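Long-range contact in leucine aminopeptidase A1, chloroplastic (Solanum lycopersicum, PDB 5D8N), which removes unsubstituted N-terminal amino acids, preferably leucine, from peptides as a magnesium-dependent homohexamer and also has chaperone activity: residues T372-K377 / L392-I397. The protein carries 1 engineered substitution. Numbering follows the deposited sequence.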
ATOM      1  N   THR A 372       4.980 -25.932 -20.838  1.00 18.72           N
ATOM      2  CA  THR A 372       5.960 -26.273 -21.853  1.00 19.18           C
ATOM      3  C   THR A 372       5.540 -25.730 -23.208  1.00 18.52           C
ATOM      4  O   THR A 372       4.506 -26.124 -23.775  1.00 18.65           O
ATOM      5  CB  THR A 372       6.124 -27.805 -21.874  1.00 20.88           C
ATOM      6  OG1 THR A 372       6.437 -28.242 -20.539  1.00 20.66           O
ATOM      7  CG2 THR A 372       7.218 -28.284 -22.836  1.00 20.73           C
ATOM      8  N   ALA A 373       6.365 -24.849 -23.762  1.00 18.87           N
ATOM      9  CA  ALA A 373       6.064 -24.280 -25.089  1.00 20.61           C
ATOM     10  C   ALA A 373       6.326 -25.304 -26.196  1.00 22.16           C
ATOM     11  O   ALA A 373       6.886 -26.376 -25.944  1.00 21.56           O
ATOM     12  CB  ALA A 373       6.907 -23.037 -25.328  1.00 20.41           C
ATOM     13  N   SER A 374       5.868 -24.993 -27.402  1.00 21.84           N
ATOM     14  CA  SER A 374       5.911 -25.940 -28.507  1.00 24.30           C
ATOM     15  C   SER A 374       7.318 -26.162 -29.053  1.00 22.84           C
ATOM     16  O   SER A 374       7.523 -27.048 -29.874  1.00 24.04           O
ATOM     17  CB  SER A 374       4.974 -25.500 -29.647  1.00 26.16           C
ATOM     18  OG  SER A 374       5.149 -24.139 -29.996  1.00 25.95           O
ATOM     19  N   ASN A 375       8.302 -25.422 -28.561  1.00 21.98           N
ATOM     20  CA  ASN A 375       9.707 -25.750 -28.828  1.00 21.66           C
ATOM     21  C   ASN A 375      10.367 -26.536 -27.701  1.00 21.39           C
ATOM     22  O   ASN A 375      11.574 -26.744 -27.710  1.00 21.65           O
ATOM     23  CB  ASN A 375      10.537 -24.506 -29.102  1.00 20.36           C
ATOM     24  CG  ASN A 375      10.665 -23.607 -27.892  1.00 20.52           C
ATOM     25  OD1 ASN A 375      10.077 -23.851 -26.851  1.00 19.02           O
ATOM     26  ND2 ASN A 375      11.445 -22.536 -28.037  1.00 21.57           N
ATOM     27  N   GLY A 376       9.572 -27.018 -26.755  1.00 21.77           N
ATOM     28  CA  GLY A 376      10.070 -27.858 -25.674  1.00 21.63           C
ATOM     29  C   GLY A 376      10.555 -27.113 -24.444  1.00 21.38           C
ATOM     30  O   GLY A 376      10.956 -27.756 -23.461  1.00 21.84           O
ATOM     31  N   LYS A 377      10.717 -25.793 -24.518  1.00 20.55           N
ATOM     32  CA  LYS A 377      11.264 -25.056 -23.376  1.00 21.33           C
ATOM     33  C   LYS A 377      10.215 -24.929 -22.295  1.00 21.16           C
ATOM     34  O   LYS A 377       9.033 -24.751 -22.598  1.00 21.78           O
ATOM     35  CB  LYS A 377      11.786 -23.668 -23.766  1.00 22.38           C
ATOM     36  CG  LYS A 377      12.943 -23.753 -24.739  1.00 24.23           C
ATOM     37  CD  LYS A 377      13.545 -22.395 -25.041  1.00 24.41           C
ATOM     38  CE  LYS A 377      14.641 -22.545 -26.078  1.00 23.29           C
ATOM     39  NZ  LYS A 377      15.228 -21.236 -26.419  1.00 24.70           N
ATOM     40  N   LEU A 392       2.327 -15.584 -26.845  1.00 20.27           N
ATOM     41  CA  LEU A 392       3.238 -15.170 -27.917  1.00 19.82           C
ATOM     42  C   LEU A 392       4.357 -16.160 -28.168  1.00 19.75           C
ATOM     43  O   LEU A 392       4.822 -16.299 -29.295  1.00 20.66           O
ATOM     44  CB  LEU A 392       3.843 -13.806 -27.627  1.00 20.09           C
ATOM     45  CG  LEU A 392       2.893 -12.616 -27.792  1.00 22.63           C
ATOM     46  CD1 LEU A 392       3.540 -11.387 -27.188  1.00 23.68           C
ATOM     47  CD2 LEU A 392       2.590 -12.388 -29.269  1.00 24.29           C
ATOM     48  N   ALA A 393       4.811 -16.836 -27.121  1.00 18.98           N
ATOM     49  CA  ALA A 393       5.835 -17.850 -27.294  1.00 19.50           C
ATOM     50  C   ALA A 393       5.463 -18.893 -28.360  1.00 18.64           C
ATOM     51  O   ALA A 393       6.192 -19.132 -29.320  1.00 17.45           O
ATOM     52  CB  ALA A 393       6.107 -18.514 -25.962  1.00 19.81           C
ATOM     53  N   ASP A 394       4.269 -19.449 -28.232  1.00 19.01           N
ATOM     54  CA  ASP A 394       3.763 -20.409 -29.193  1.00 19.24           C
ATOM     55  C   ASP A 394       3.411 -19.810 -30.563  1.00 20.73           C
ATOM     56  O   ASP A 394       3.619 -20.452 -31.608  1.00 18.79           O
ATOM     57  CB  ASP A 394       2.584 -21.174 -28.596  1.00 19.70           C
ATOM     58  CG  ASP A 394       3.044 -22.251 -27.593  1.00 22.01           C
ATOM     59  OD1 ASP A 394       4.070 -22.913 -27.911  1.00 20.54           O
ATOM     60  OD2 ASP A 394       2.352 -22.470 -26.560  1.00 19.70           O
ATOM     61  N   ALA A 395       2.919 -18.574 -30.577  1.00 18.85           N
ATOM     62  CA  ALA A 395       2.660 -17.906 -31.859  1.00 18.44           C
ATOM     63  C   ALA A 395       3.940 -17.642 -32.640  1.00 18.94           C
ATOM     64  O   ALA A 395       3.972 -17.752 -33.851  1.00 20.28           O
ATOM     65  CB  ALA A 395       1.936 -16.596 -31.635  1.00 19.18           C
ATOM     66  N   LEU A 396       5.011 -17.301 -31.936  1.00 17.91           N
ATOM     67  CA  LEU A 396       6.268 -17.033 -32.587  1.00 17.42           C
ATOM     68  C   LEU A 396       6.895 -18.307 -33.144  1.00 18.18           C
ATOM     69  O   LEU A 396       7.488 -18.303 -34.221  1.00 19.19           O
ATOM     70  CB  LEU A 396       7.198 -16.297 -31.622  1.00 16.31           C
ATOM     71  CG  LEU A 396       6.870 -14.835 -31.334  1.00 17.09           C
ATOM     72  CD1 LEU A 396       7.701 -14.319 -30.151  1.00 18.11           C
ATOM     73  CD2 LEU A 396       7.151 -13.919 -32.514  1.00 18.09           C
ATOM     74  N   ILE A 397       6.802 -19.390 -32.388  1.00 18.51           N
ATOM     75  CA  ILE A 397       7.298 -20.680 -32.853  1.00 18.76           C
ATOM     76  C   ILE A 397       6.524 -21.047 -34.107  1.00 19.85           C
ATOM     77  O   ILE A 397       7.121 -21.439 -35.093  1.00 20.32           O
ATOM     78  CB  ILE A 397       7.115 -21.761 -31.776  1.00 19.29           C
ATOM     79  CG1 ILE A 397       8.091 -21.507 -30.623  1.00 19.55           C
ATOM     80  CG2 ILE A 397       7.373 -23.149 -32.337  1.00 21.32           C
ATOM     81  CD1 ILE A 397       7.679 -22.144 -29.299  1.00 20.49           C
TER
HETATM   82  O   HOH W   1       3.677 -23.278 -32.095  1.00 16.84           O
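Asp-394 reaches out from helix 388-401 to grip Ser-374 in the hairpin turn between strands 370-372 and 378-380, a worked example of one buried carboxylate fastening a turn to a helix. Its side chain can be followed outward. CB lies at the margin of the contact, 4.2 Å from OG of Ser-374. CG, anti to the carbonyl carbon (chi1 -77°), carries the carboxylate toward the turn. At the tip OD1 takes two bonds from one residue: N of Ser-374 gives its hydrogen to OD1 over 2.8 Å, nearly in line with the C-O bond, and OG of Ser-374 donates to OD1 at 2.6 Å from the anti side, 28° out of the carboxylate plane. The other oxygen, OD2, turns to the backbone N of Tyr-265, so both ends of the carboxylate are engaged. A water bridges the two residues, donating to OG of Ser-374 and to the carbonyl O of Asp-394.

One helical turn on, Ile-397 supplies the apolar half. Its CD1 comes up against the turn, 3.3 Å from Ser-374 OG and 3.6 Å from CG of Asn-375, whose side chain crosses it at about a right angle; CB of Ala-373 lies farther off, 4.1 Å from the same CD1. Asn-375 is itself held by an Asx turn, its OD1 accepting from N of Lys-377, just past the type I turn from Ala-373 to Gly-376. Phe-490 packs against Ala-373 and Asn-375.

With an alanine at Asp-394, N and OG of Ser-374 and N of Tyr-265 would probably lose their shared carboxylate, leaving the serine hydroxyl held less firmly, by the water. Three donors converging on one carboxylate would be expected to favour its ionised form. The two Ser-374 bonds and the Ile-397 methyl together join the hairpin to helix 388-401, which also carries Arg-389, a predicted active-site residue.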